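Local coordinates for protein bacterial leucyl aminopeptidase (Legionella pneumophila, PDB 6ESL) that probably acts as a secreted two-zinc aminopeptidase that removes N-terminal residues from peptides and helps the bacterium acquire nutrients inside amoebas, at residues G207-T212 with Q282-G287; Q188-T193 with W252-E257; T286-D291 with P349-F354; R216-G221 with S365-L370. All coordinates share one frame; numbering follows the deposited sequence.

Contact 1: residues G207-T212 with Q282-G287; sequences GAHMDT and QFDMTG. With ZN (zinc ion), chain F.
One zinc of the two-zinc site of this M28 peptidase is held between H209 and D284. They stand where two neighbouring parallel strands of the mixed sheet end. The strands still pair two residues before these ligands, at G207 and Q282. F283 N donates to G207 O at 2.8 Å. A208 CA then approaches F283 O at 3.4 Å, a CA-H...O contact. Past this point the chains part, and the zinc bridges them.

From one chain, the H209 ring binds the metal through NE2 at 2.2 Å. From the other, D284 holds it with both carboxylate oxygens, OD1 at 2.4 Å and OD2 at 2.5 Å. The imidazole and carboxylate planes are nearly perpendicular, 87° apart, and the carboxylate lies at the ring edge. D284 reaches the zinc with CG anti to the backbone N, chi1 -180°. A water and D222 also bind this zinc, and D222 binds the second zinc as well.

A second shell holds these ligands. S334 OG hydrogen-bonds D284 OD2 and also Q282 NE2. The Q282 side chain bends at chi2 and lies beside the backbone of G207, with OE1 3.4 Å from G207 C. On the other side of the sheet, the F283 ring packs on helices 220-239 and 373-391. The imidazole nitrogen turned from the metal is also held, which limits rotation of the ring. H209 ND1 donates to D211 OD1 at 2.9 Å, from above the carboxylate plane.

Contact 2: residues Q188-T193 with W252-E257; sequences QPSLVT and WYAAEE. With ZN (zinc ion), chain E.
L191 and W252 form an antiparallel, hydrogen-bonded pair between strands 188-195 and 248-253 of the mixed sheet. The contact is fully buried. L191 N donates to W252 O at 3.0 Å, and W252 N returns a bond to L191 O at 2.9 Å. The two side chains lie side by side on one face of the sheet, with L191 CD2 3.6 Å from W252 CE3. T193 CG2 meets the edge of the same indole, in its plane, 3.6 Å from CZ3 of W252. W252 NE1 hydrogen-bonds to S227 O.

Beyond this pair, side chains take over from the backbone ladder. A254 N donates to S190 OG at 2.9 Å in a nearly straight bond (173°). The Q188 chain is extended, with CG anti to the backbone N (chi1 -177°). Its OE1 accepts from A255 N at 3.1 Å, in a bond bent at the hydrogen (140°). The other end of the amide, NE2, hydrogen-bonds to R146 O and G153 O.

These bonds hold residues 254-255, where the chain leaves the strand and leads on to E257, whose OE2 binds the second zinc at 2.6 Å. D222 is the other protein ligand there. Metal ligands gathered at and just beyond the ends of central sheet strands are characteristic of the two-zinc M28 peptidase fold.

Contact 3: residues T286-D291 with P349-F354; sequences TGYRND and PCETSF
Two loops of the M28 peptidase fold are joined where E351 meets the backbone of G287 and Y288. One loop follows strand 277-282 and the other follows strand 346-350. The tight part is buried and centres on E351 OE1. G287 N donates to E351 OE1 at 2.9 Å. Y288 N donates to the same E351 OE1 at 2.8 Å. The first donor lies nearly along the C-O axis. The second comes from well above the carboxylate plane, in an almost straight bond (176°). Two bonds from successive peptides should hold the carboxylate firmly. E351 CG sits between the backbone N and the carbonyl carbon (chi1 62°), and the chain runs extended from there to the backbone of G287 and Y288. The second oxygen, OE2, lies 3.3 Å from Y288 CB. H375 of helix 373-391 also packs on E351.

Toward solvent the packing thins. T352 CG2 meets the edge of the partly exposed Y288 ring, in its plane, at 3.7 Å from CD2. The same methyl is 3.5 Å from Y288 O. At N290, an exposed residue, the loops are joined by solvent. A water accepts from N290 N at 3.0 Å and donates to E351 O at 2.9 Å.

Contact 4: residues R216-G221 with S365-L370; sequences RMPGAG and SDKMDL
D366 OD1 accepts a 2.8 Å hydrogen bond from G221 N in the first turn of helix 220-239, near the two-zinc site of this M28 peptidase. The donor is on the syn side of the carboxylate, 26° out of its plane. D366 OD2 accepts from the next amide, that of D222, the aspartate that binds both zincs. The carboxylate is thus in the second shell and probably steadies the backbone of a metal ligand. With CG anti to the backbone N (chi1 180°), it reaches over the helix start. The amides there would favour its negative charge.

The backbone of D366 grips the same end. A220 N donates to D366 O at 3.0 Å, from above the carbonyl plane. D366 is the centre of an inverse gamma turn. Its carbonyl and carboxylate meet the successive amides of A220, G221 and D222. G219, at the N-cap position, has a positive phi, which suits glycine.

Packing flanks the polar grip. P218 CB lies 3.5 Å from D366 O, and A220 CB is 3.3 Å from M368 N. M368 packs on helix 130-142 and also touches A220, with M368 CG 4.0 Å from A220 CB. G221 has no side chain, and D366 OD1 comes within 3.4 Å of its CA.

Overall arrangement
Contact 1 lies in the middle of the group. Its centre is about 10 Å from that of contact 2, about 12 Å from that of contact 3 and about 13 Å from that of contact 4. The centres of contacts 2 and 3 are about 22 Å apart, and the two do not touch. Strands 188-195, 248-253, 203-209, 277-282 and 346-350 are consecutive in the mixed sheet, and contacts 2, 1 and 3 follow one another across it. Contact 4 instead ties the start of helix 220-239 to the loop before helix 373-391. Along the chain, contacts 1 and 2 interlock, as do 1 and 4, while contact 3 is nested within contact 4. Contacts 1 and 2 carry zinc ligands; 3 and 4 bring further distant segments close around the site.

Contact 1: residues G207-T212 with Q282-G287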
loop_
_atom_site.group_PDB
_atom_site.type_symbol
_atom_site.label_atom_id
_atom_site.label_comp_id
_atom_site.label_asym_id
_atom_site.label_seq_id
_atom_site.Cartn_x
_atom_site.Cartn_y
_atom_site.Cartn_z
ATOM N N GLY B 207 -9.402 -17.374 -5.417
ATOM C CA GLY B 207 -8.955 -18.624 -4.846
ATOM C C GLY B 207 -9.139 -18.814 -3.375
ATOM O O GLY B 207 -9.379 -17.840 -2.625
ATOM N N ALA B 208 -8.893 -20.047 -2.965
ATOM C CA ALA B 208 -8.890 -20.512 -1.571
ATOM C C ALA B 208 -8.143 -21.862 -1.600
ATOM O O ALA B 208 -8.011 -22.462 -2.689
ATOM C CB ALA B 208 -10.360 -20.763 -1.118
ATOM N N HIS B 209 -7.786 -22.401 -0.478
ATOM C CA HIS B 209 -7.132 -23.670 -0.408
ATOM C C HIS B 209 -8.046 -24.681 0.241
ATOM O O HIS B 209 -8.680 -24.373 1.162
ATOM C CB HIS B 209 -5.725 -23.617 0.177
ATOM C CG HIS B 209 -5.616 -23.347 1.628
ATOM N ND1 HIS B 209 -5.535 -24.327 2.565
ATOM C CD2 HIS B 209 -5.483 -22.190 2.302
ATOM C CE1 HIS B 209 -5.387 -23.788 3.751
ATOM N NE2 HIS B 209 -5.370 -22.497 3.608
ATOM N N MET B 210 -7.993 -25.916 -0.230
ATOM C CA MET B 210 -8.994 -26.896 0.140
ATOM C C MET B 210 -8.467 -27.776 1.295
ATOM O O MET B 210 -9.242 -28.584 1.904
ATOM C CB MET B 210 -9.317 -27.791 -1.095
ATOM C CG MET B 210 -8.227 -28.774 -1.494
ATOM S SD MET B 210 -8.836 -29.875 -2.794
ATOM C CE MET B 210 -8.766 -28.905 -4.253
ATOM N N ASP B 211 -7.164 -27.728 1.531
ATOM C CA ASP B 211 -6.495 -28.678 2.392
ATOM C C ASP B 211 -6.358 -28.279 3.856
ATOM O O ASP B 211 -6.611 -27.136 4.229
ATOM C CB ASP B 211 -5.102 -29.069 1.826
ATOM C CG ASP B 211 -4.104 -27.905 1.881
ATOM O OD1 ASP B 211 -4.503 -26.809 1.485
ATOM O OD2 ASP B 211 -2.941 -28.144 2.294
ATOM N N THR B 212 -5.919 -29.266 4.641
ATOM C CA THR B 212 -5.596 -29.167 6.044
ATOM C C THR B 212 -4.366 -29.955 6.345
ATOM O O THR B 212 -3.745 -30.618 5.460
ATOM C CB THR B 212 -6.732 -29.769 6.917
ATOM O OG1 THR B 212 -6.769 -31.236 6.738
ATOM C CG2 THR B 212 -8.058 -29.131 6.597
ATOM N N GLN B 282 -7.015 -13.908 -2.969
ATOM C CA GLN B 282 -6.967 -15.103 -2.164
ATOM C C GLN B 282 -7.853 -14.951 -0.927
ATOM O O GLN B 282 -7.739 -13.966 -0.158
ATOM C CB GLN B 282 -5.522 -15.389 -1.770
ATOM C CG GLN B 282 -5.258 -16.500 -0.751
ATOM C CD GLN B 282 -5.539 -17.881 -1.286
ATOM O OE1 GLN B 282 -5.927 -18.049 -2.455
ATOM N NE2 GLN B 282 -5.246 -18.899 -0.457
ATOM N N PHE B 283 -8.678 -15.967 -0.716
ATOM C CA PHE B 283 -9.505 -16.099 0.517
ATOM C C PHE B 283 -9.011 -17.235 1.384
ATOM O O PHE B 283 -9.241 -18.457 1.053
ATOM C CB PHE B 283 -10.972 -16.234 0.153
ATOM C CG PHE B 283 -11.539 -15.017 -0.478
ATOM C CD1 PHE B 283 -12.068 -13.977 0.312
ATOM C CD2 PHE B 283 -11.531 -14.854 -1.820
ATOM C CE1 PHE B 283 -12.554 -12.807 -0.271
ATOM C CE2 PHE B 283 -12.058 -13.738 -2.403
ATOM C CZ PHE B 283 -12.503 -12.680 -1.603
ATOM N N ASP B 284 -8.253 -16.832 2.397
ATOM C CA ASP B 284 -7.728 -17.728 3.390
ATOM C C ASP B 284 -8.165 -17.198 4.746
ATOM O O ASP B 284 -7.619 -16.225 5.269
ATOM C CB ASP B 284 -6.203 -17.779 3.318
ATOM C CG ASP B 284 -5.602 -18.719 4.344
ATOM O OD1 ASP B 284 -6.372 -19.334 5.111
ATOM O OD2 ASP B 284 -4.359 -18.843 4.384
ATOM N N MET B 285 -9.163 -17.865 5.296
ATOM C CA MET B 285 -9.714 -17.603 6.615
ATOM C C MET B 285 -10.649 -16.387 6.511
ATOM O O MET B 285 -10.249 -15.195 6.417
ATOM C CB MET B 285 -8.707 -17.513 7.758
ATOM C CG MET B 285 -7.747 -18.665 7.778
ATOM S SD MET B 285 -6.566 -18.685 9.102
ATOM C CE MET B 285 -5.763 -17.095 8.953
ATOM N N THR B 286 -11.931 -16.716 6.507
ATOM C CA THR B 286 -13.008 -15.727 6.302
ATOM C C THR B 286 -14.084 -15.733 7.394
ATOM O O THR B 286 -15.106 -15.026 7.291
ATOM C CB THR B 286 -13.721 -15.993 4.961
ATOM O OG1 THR B 286 -14.409 -17.229 4.995
ATOM C CG2 THR B 286 -12.776 -15.882 3.775
ATOM N N GLY B 287 -13.861 -16.497 8.457
ATOM C CA GLY B 287 -14.913 -16.676 9.454
ATOM C C GLY B 287 -14.710 -16.335 10.907
ATOM O O GLY B 287 -15.670 -16.229 11.636
HETATM ZN ZN ZN F . -4.879 -21.181 5.252
HETATM O O HOH W 1 -4.251 -19.757 6.790
#

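Contact 2: residues Q188-T193 with W252-E257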
loop_
_atom_site.group_PDB
_atom_site.type_symbol
_atom_site.label_atom_id
_atom_site.label_comp_id
_atom_site.label_asym_id
_atom_site.label_seq_id
_atom_site.Cartn_x
_atom_site.Cartn_y
_atom_site.Cartn_z
ATOM N N GLN B 188 -3.705 -35.219 -3.870
ATOM C CA GLN B 188 -4.751 -34.153 -4.088
ATOM C C GLN B 188 -4.399 -33.184 -5.211
ATOM O O GLN B 188 -3.361 -32.502 -5.131
ATOM C CB GLN B 188 -4.981 -33.364 -2.797
ATOM C CG GLN B 188 -6.044 -32.278 -2.740
ATOM C CD GLN B 188 -5.976 -31.587 -1.410
ATOM O OE1 GLN B 188 -4.998 -30.809 -1.172
ATOM N NE2 GLN B 188 -6.958 -31.849 -0.495
ATOM N N PRO B 189 -5.210 -33.109 -6.265
ATOM C CA PRO B 189 -5.045 -32.098 -7.296
ATOM C C PRO B 189 -5.629 -30.789 -6.877
ATOM O O PRO B 189 -6.524 -30.744 -5.961
ATOM C CB PRO B 189 -5.865 -32.614 -8.449
ATOM C CG PRO B 189 -6.916 -33.460 -7.822
ATOM C CD PRO B 189 -6.496 -33.878 -6.451
ATOM N N SER B 190 -5.105 -29.705 -7.508
ATOM C CA SER B 190 -5.782 -28.468 -7.480
ATOM C C SER B 190 -7.009 -28.484 -8.480
ATOM O O SER B 190 -6.934 -29.035 -9.574
ATOM C CB SER B 190 -4.872 -27.268 -7.723
ATOM O OG SER B 190 -3.864 -27.073 -6.710
ATOM N N LEU B 191 -8.084 -27.800 -8.086
ATOM C CA LEU B 191 -9.296 -27.619 -8.915
ATOM C C LEU B 191 -9.305 -26.238 -9.520
ATOM O O LEU B 191 -9.340 -25.227 -8.805
ATOM C CB LEU B 191 -10.533 -27.776 -8.091
ATOM C CG LEU B 191 -11.881 -27.440 -8.816
ATOM C CD1 LEU B 191 -12.035 -28.325 -10.074
ATOM C CD2 LEU B 191 -12.990 -27.625 -7.790
ATOM N N VAL B 192 -9.217 -26.189 -10.830
ATOM C CA VAL B 192 -9.302 -24.950 -11.543
ATOM C C VAL B 192 -10.669 -24.967 -12.283
ATOM O O VAL B 192 -11.052 -25.988 -12.969
ATOM C CB VAL B 192 -8.211 -24.766 -12.584
ATOM C CG1 VAL B 192 -8.401 -23.474 -13.383
ATOM C CG2 VAL B 192 -6.825 -24.731 -11.907
ATOM N N THR B 193 -11.403 -23.869 -12.125
ATOM C CA THR B 193 -12.719 -23.696 -12.722
ATOM C C THR B 193 -12.719 -22.381 -13.485
ATOM O O THR B 193 -11.939 -21.480 -13.175
ATOM C CB THR B 193 -13.828 -23.668 -11.656
ATOM O OG1 THR B 193 -13.801 -22.413 -10.966
ATOM C CG2 THR B 193 -13.632 -24.797 -10.656
ATOM N N TRP B 252 -9.563 -23.801 -6.235
ATOM C CA TRP B 252 -9.324 -24.347 -4.944
ATOM C C TRP B 252 -7.978 -25.071 -4.982
ATOM O O TRP B 252 -7.857 -26.116 -5.591
ATOM C CB TRP B 252 -10.399 -25.262 -4.497
ATOM C CG TRP B 252 -11.779 -24.558 -4.235
ATOM C CD1 TRP B 252 -12.280 -24.167 -3.042
ATOM C CD2 TRP B 252 -12.751 -24.146 -5.219
ATOM N NE1 TRP B 252 -13.499 -23.559 -3.197
ATOM C CE2 TRP B 252 -13.811 -23.534 -4.519
ATOM C CE3 TRP B 252 -12.826 -24.219 -6.629
ATOM C CZ2 TRP B 252 -14.970 -23.035 -5.187
ATOM C CZ3 TRP B 252 -13.978 -23.676 -7.276
ATOM C CH2 TRP B 252 -15.011 -23.107 -6.557
ATOM N N TYR B 253 -6.964 -24.513 -4.292
ATOM C CA TYR B 253 -5.657 -25.059 -4.397
ATOM C C TYR B 253 -5.471 -26.251 -3.472
ATOM O O TYR B 253 -5.944 -26.224 -2.382
ATOM C CB TYR B 253 -4.597 -23.980 -3.987
ATOM C CG TYR B 253 -4.738 -22.715 -4.722
ATOM C CD1 TYR B 253 -4.316 -22.618 -6.091
ATOM C CD2 TYR B 253 -5.226 -21.575 -4.099
ATOM C CE1 TYR B 253 -4.365 -21.402 -6.758
ATOM C CE2 TYR B 253 -5.392 -20.382 -4.799
ATOM C CZ TYR B 253 -4.948 -20.296 -6.101
ATOM O OH TYR B 253 -5.069 -19.112 -6.758
ATOM N N ALA B 254 -4.732 -27.250 -3.938
ATOM C CA ALA B 254 -4.262 -28.345 -3.138
ATOM C C ALA B 254 -3.022 -27.929 -2.338
ATOM O O ALA B 254 -2.269 -27.028 -2.769
ATOM C CB ALA B 254 -3.838 -29.482 -4.079
ATOM N N ALA B 255 -2.810 -28.612 -1.197
ATOM C CA ALA B 255 -1.518 -28.659 -0.591
ATOM C C ALA B 255 -0.924 -27.272 -0.233
ATOM O O ALA B 255 0.301 -27.069 -0.268
ATOM C CB ALA B 255 -0.520 -29.472 -1.489
ATOM N N GLU B 256 -1.759 -26.323 0.131
ATOM C CA GLU B 256 -1.320 -25.052 0.636
ATOM C C GLU B 256 -0.492 -25.207 1.914
ATOM O O GLU B 256 0.535 -24.514 2.056
ATOM C CB GLU B 256 -2.435 -24.078 0.792
ATOM C CG GLU B 256 -2.002 -22.640 1.080
ATOM C CD GLU B 256 -1.706 -22.352 2.559
ATOM O OE1 GLU B 256 -1.998 -23.257 3.414
ATOM O OE2 GLU B 256 -0.968 -21.338 2.837
ATOM N N GLU B 257 -0.890 -26.180 2.776
ATOM C CA GLU B 257 -0.260 -26.338 4.087
ATOM C C GLU B 257 1.094 -27.002 3.949
ATOM O O GLU B 257 1.829 -27.114 4.904
ATOM C CB GLU B 257 -1.122 -27.192 4.979
ATOM C CG GLU B 257 -2.491 -26.588 5.317
ATOM C CD GLU B 257 -2.421 -25.394 6.257
ATOM O OE1 GLU B 257 -1.325 -24.984 6.637
ATOM O OE2 GLU B 257 -3.508 -24.930 6.558
HETATM ZN ZN ZN E . -3.004 -22.427 6.710
#

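Contact 3: residues T286-D291 with P349-F354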
loop_
_atom_site.group_PDB
_atom_site.type_symbol
_atom_site.label_atom_id
_atom_site.label_comp_id
_atom_site.label_asym_id
_atom_site.label_seq_id
_atom_site.Cartn_x
_atom_site.Cartn_y
_atom_site.Cartn_z
ATOM N N THR B 286 -11.931 -16.716 6.507
ATOM C CA THR B 286 -13.008 -15.727 6.302
ATOM C C THR B 286 -14.084 -15.733 7.394
ATOM O O THR B 286 -15.106 -15.026 7.291
ATOM C CB THR B 286 -13.721 -15.993 4.961
ATOM O OG1 THR B 286 -14.409 -17.229 4.995
ATOM C CG2 THR B 286 -12.776 -15.882 3.775
ATOM N N GLY B 287 -13.861 -16.497 8.457
ATOM C CA GLY B 287 -14.913 -16.676 9.454
ATOM C C GLY B 287 -14.710 -16.335 10.907
ATOM O O GLY B 287 -15.670 -16.229 11.636
ATOM N N TYR B 288 -13.473 -16.219 11.357
ATOM C CA TYR B 288 -13.231 -15.960 12.764
ATOM C C TYR B 288 -13.108 -14.539 13.001
ATOM O O TYR B 288 -12.356 -13.809 12.276
ATOM C CB TYR B 288 -11.969 -16.722 13.234
ATOM C CG TYR B 288 -11.607 -16.425 14.706
ATOM C CD1 TYR B 288 -12.162 -17.183 15.776
ATOM C CD2 TYR B 288 -10.685 -15.430 15.007
ATOM C CE1 TYR B 288 -11.790 -16.902 17.102
ATOM C CE2 TYR B 288 -10.331 -15.160 16.310
ATOM C CZ TYR B 288 -10.912 -15.910 17.334
ATOM O OH TYR B 288 -10.563 -15.561 18.602
ATOM N N ARG B 289 -13.836 -14.042 14.024
ATOM C CA ARG B 289 -13.756 -12.675 14.445
ATOM C C ARG B 289 -13.109 -12.628 15.791
ATOM O O ARG B 289 -13.421 -13.417 16.678
ATOM C CB ARG B 289 -15.158 -12.012 14.526
ATOM C CG ARG B 289 -15.697 -11.514 13.190
ATOM C CD ARG B 289 -17.042 -10.839 13.396
ATOM N NE ARG B 289 -17.566 -10.372 12.126
ATOM C CZ ARG B 289 -18.743 -9.790 11.993
ATOM N NH1 ARG B 289 -19.488 -9.581 13.085
ATOM N NH2 ARG B 289 -19.130 -9.369 10.795
ATOM N N ASN B 290 -12.154 -11.727 15.939
ATOM C CA ASN B 290 -11.562 -11.611 17.235
ATOM C C ASN B 290 -12.563 -11.171 18.311
ATOM O O ASN B 290 -12.439 -11.468 19.500
ATOM C CB ASN B 290 -10.476 -10.560 17.094
ATOM C CG ASN B 290 -9.474 -10.740 18.114
ATOM O OD1 ASN B 290 -8.843 -11.848 18.137
ATOM N ND2 ASN B 290 -9.350 -9.753 18.992
ATOM N N ASP B 291 -13.465 -10.295 17.885
ATOM C CA ASP B 291 -14.557 -9.748 18.724
ATOM C C ASP B 291 -15.784 -9.889 17.823
ATOM O O ASP B 291 -15.840 -9.271 16.768
ATOM C CB ASP B 291 -14.166 -8.331 19.042
ATOM C CG ASP B 291 -15.243 -7.537 19.752
ATOM O OD1 ASP B 291 -16.364 -8.039 20.026
ATOM O OD2 ASP B 291 -14.914 -6.358 20.028
ATOM N N PRO B 349 -7.387 -10.319 1.402
ATOM C CA PRO B 349 -8.143 -9.880 2.541
ATOM C C PRO B 349 -8.365 -11.039 3.526
ATOM O O PRO B 349 -8.452 -12.194 3.070
ATOM C CB PRO B 349 -9.463 -9.492 1.924
ATOM C CG PRO B 349 -9.624 -10.459 0.753
ATOM C CD PRO B 349 -8.252 -10.885 0.342
ATOM N N CYS B 350 -8.446 -10.751 4.828
ATOM C CA CYS B 350 -8.495 -11.796 5.840
ATOM C C CYS B 350 -9.278 -11.412 7.059
ATOM O O CYS B 350 -9.603 -10.265 7.301
ATOM C CB CYS B 350 -7.022 -12.255 6.193
ATOM S SG CYS B 350 -6.802 -13.682 7.276
ATOM N N GLU B 351 -9.718 -12.437 7.739
ATOM C CA GLU B 351 -10.671 -12.337 8.841
ATOM C C GLU B 351 -10.166 -11.594 10.069
ATOM O O GLU B 351 -10.976 -10.997 10.808
ATOM C CB GLU B 351 -11.126 -13.737 9.299
ATOM C CG GLU B 351 -9.936 -14.589 9.837
ATOM C CD GLU B 351 -10.250 -16.044 10.193
ATOM O OE1 GLU B 351 -11.235 -16.556 9.675
ATOM O OE2 GLU B 351 -9.479 -16.615 11.005
ATOM N N THR B 352 -8.866 -11.633 10.312
ATOM C CA THR B 352 -8.256 -10.973 11.445
ATOM C C THR B 352 -6.899 -10.403 11.047
ATOM O O THR B 352 -6.325 -10.735 10.012
ATOM C CB THR B 352 -7.951 -11.924 12.635
ATOM O OG1 THR B 352 -7.024 -12.910 12.206
ATOM C CG2 THR B 352 -9.156 -12.716 13.096
ATOM N N SER B 353 -6.342 -9.627 11.935
ATOM C CA SER B 353 -4.916 -9.329 11.810
ATOM C C SER B 353 -4.105 -10.587 12.088
ATOM O O SER B 353 -4.583 -11.580 12.664
ATOM C CB SER B 353 -4.495 -8.243 12.845
ATOM O OG SER B 353 -4.510 -8.836 14.174
ATOM N N PHE B 354 -2.836 -10.482 11.783
ATOM C CA PHE B 354 -1.848 -11.521 12.110
ATOM C C PHE B 354 -1.676 -11.733 13.613
ATOM O O PHE B 354 -1.755 -12.883 14.103
ATOM C CB PHE B 354 -0.481 -11.219 11.487
ATOM C CG PHE B 354 0.529 -12.298 11.803
ATOM C CD1 PHE B 354 0.457 -13.563 11.154
ATOM C CD2 PHE B 354 1.511 -12.078 12.813
ATOM C CE1 PHE B 354 1.319 -14.571 11.472
ATOM C CE2 PHE B 354 2.402 -13.116 13.142
ATOM C CZ PHE B 354 2.298 -14.354 12.472
HETATM O O HOH W 2 -11.558 -10.037 13.490
#

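Contact 4: residues R216-G221 with S365-L370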
loop_
_atom_site.group_PDB
_atom_site.type_symbol
_atom_site.label_atom_id
_atom_site.label_comp_id
_atom_site.label_asym_id
_atom_site.label_seq_id
_atom_site.Cartn_x
_atom_site.Cartn_y
_atom_site.Cartn_z
ATOM N N ARG B 216 -6.912 -35.385 12.854
ATOM C CA ARG B 216 -8.278 -34.916 12.814
ATOM C C ARG B 216 -8.275 -33.408 12.699
ATOM O O ARG B 216 -8.056 -32.696 13.680
ATOM C CB ARG B 216 -9.001 -35.235 14.121
ATOM C CG ARG B 216 -10.450 -34.779 14.155
ATOM C CD ARG B 216 -11.266 -35.453 13.065
ATOM N NE ARG B 216 -12.658 -35.011 13.070
ATOM C CZ ARG B 216 -13.116 -33.977 12.374
ATOM N NH1 ARG B 216 -12.292 -33.271 11.610
ATOM N NH2 ARG B 216 -14.398 -33.644 12.440
ATOM N N MET B 217 -8.522 -32.925 11.491
ATOM C CA MET B 217 -8.522 -31.460 11.219
ATOM C C MET B 217 -9.764 -31.054 10.483
ATOM O O MET B 217 -9.857 -31.119 9.278
ATOM C CB MET B 217 -7.272 -31.176 10.380
ATOM C CG MET B 217 -5.999 -31.489 11.081
ATOM S SD MET B 217 -5.595 -30.273 12.333
ATOM C CE MET B 217 -4.271 -31.093 13.240
ATOM N N PRO B 218 -10.791 -30.664 11.232
ATOM C CA PRO B 218 -11.980 -30.089 10.570
ATOM C C PRO B 218 -11.691 -28.860 9.687
ATOM O O PRO B 218 -12.415 -28.590 8.740
ATOM C CB PRO B 218 -12.898 -29.670 11.736
ATOM C CG PRO B 218 -12.253 -30.180 12.942
ATOM C CD PRO B 218 -10.818 -30.548 12.687
ATOM N N GLY B 219 -10.657 -28.130 10.009
ATOM C CA GLY B 219 -10.259 -27.001 9.181
ATOM C C GLY B 219 -11.328 -26.026 8.844
ATOM O O GLY B 219 -11.464 -25.623 7.711
ATOM N N ALA B 220 -12.133 -25.663 9.837
ATOM C CA ALA B 220 -13.246 -24.815 9.555
ATOM C C ALA B 220 -12.800 -23.418 9.079
ATOM O O ALA B 220 -13.243 -22.909 8.055
ATOM C CB ALA B 220 -14.150 -24.764 10.785
ATOM N N GLY B 221 -12.062 -22.757 9.949
ATOM C CA GLY B 221 -11.489 -21.448 9.658
ATOM C C GLY B 221 -10.458 -21.545 8.562
ATOM O O GLY B 221 -10.580 -20.856 7.520
ATOM N N SER B 365 -9.498 -28.353 17.134
ATOM C CA SER B 365 -10.530 -27.432 17.621
ATOM C C SER B 365 -10.897 -26.370 16.598
ATOM O O SER B 365 -11.607 -25.456 16.942
ATOM C CB SER B 365 -10.011 -26.744 18.859
ATOM O OG SER B 365 -9.906 -27.641 19.897
ATOM N N ASP B 366 -10.361 -26.438 15.383
ATOM C CA ASP B 366 -10.662 -25.454 14.373
ATOM C C ASP B 366 -11.997 -25.868 13.810
ATOM O O ASP B 366 -12.113 -26.372 12.750
ATOM C CB ASP B 366 -9.570 -25.326 13.298
ATOM C CG ASP B 366 -9.889 -24.283 12.225
ATOM O OD1 ASP B 366 -10.852 -23.536 12.329
ATOM O OD2 ASP B 366 -9.194 -24.236 11.248
ATOM N N LYS B 367 -13.010 -25.545 14.594
ATOM C CA LYS B 367 -14.383 -25.898 14.323
ATOM C C LYS B 367 -15.312 -24.768 13.930
ATOM O O LYS B 367 -15.179 -23.670 14.363
ATOM C CB LYS B 367 -14.977 -26.601 15.537
ATOM C CG LYS B 367 -14.380 -27.951 15.835
ATOM C CD LYS B 367 -14.962 -28.565 17.075
ATOM C CE LYS B 367 -14.023 -29.584 17.653
ATOM N NZ LYS B 367 -14.463 -30.162 18.941
ATOM N N MET B 368 -16.357 -25.160 13.235
ATOM C CA MET B 368 -17.361 -24.309 12.662
ATOM C C MET B 368 -18.059 -23.394 13.677
ATOM O O MET B 368 -18.328 -22.247 13.422
ATOM C CB MET B 368 -18.402 -25.253 12.154
ATOM C CG MET B 368 -17.962 -26.062 11.027
ATOM S SD MET B 368 -19.245 -27.191 10.576
ATOM C CE MET B 368 -20.290 -25.985 9.884
ATOM N N ASP B 369 -18.304 -23.917 14.856
ATOM C CA ASP B 369 -18.974 -23.210 15.925
ATOM C C ASP B 369 -18.257 -22.007 16.488
ATOM O O ASP B 369 -18.868 -21.231 17.153
ATOM C CB ASP B 369 -19.424 -24.164 17.010
ATOM C CG ASP B 369 -20.568 -25.020 16.563
ATOM O OD1 ASP B 369 -21.193 -24.712 15.552
ATOM O OD2 ASP B 369 -20.850 -26.018 17.212
ATOM N N LEU B 370 -16.946 -21.933 16.321
ATOM C CA LEU B 370 -16.184 -20.778 16.713
ATOM C C LEU B 370 -16.226 -19.646 15.642
ATOM O O LEU B 370 -15.780 -18.586 15.897
ATOM C CB LEU B 370 -14.776 -21.208 17.072
ATOM C CG LEU B 370 -14.715 -22.295 18.137
ATOM C CD1 LEU B 370 -13.445 -23.088 18.133
ATOM C CD2 LEU B 370 -15.023 -21.820 19.532
#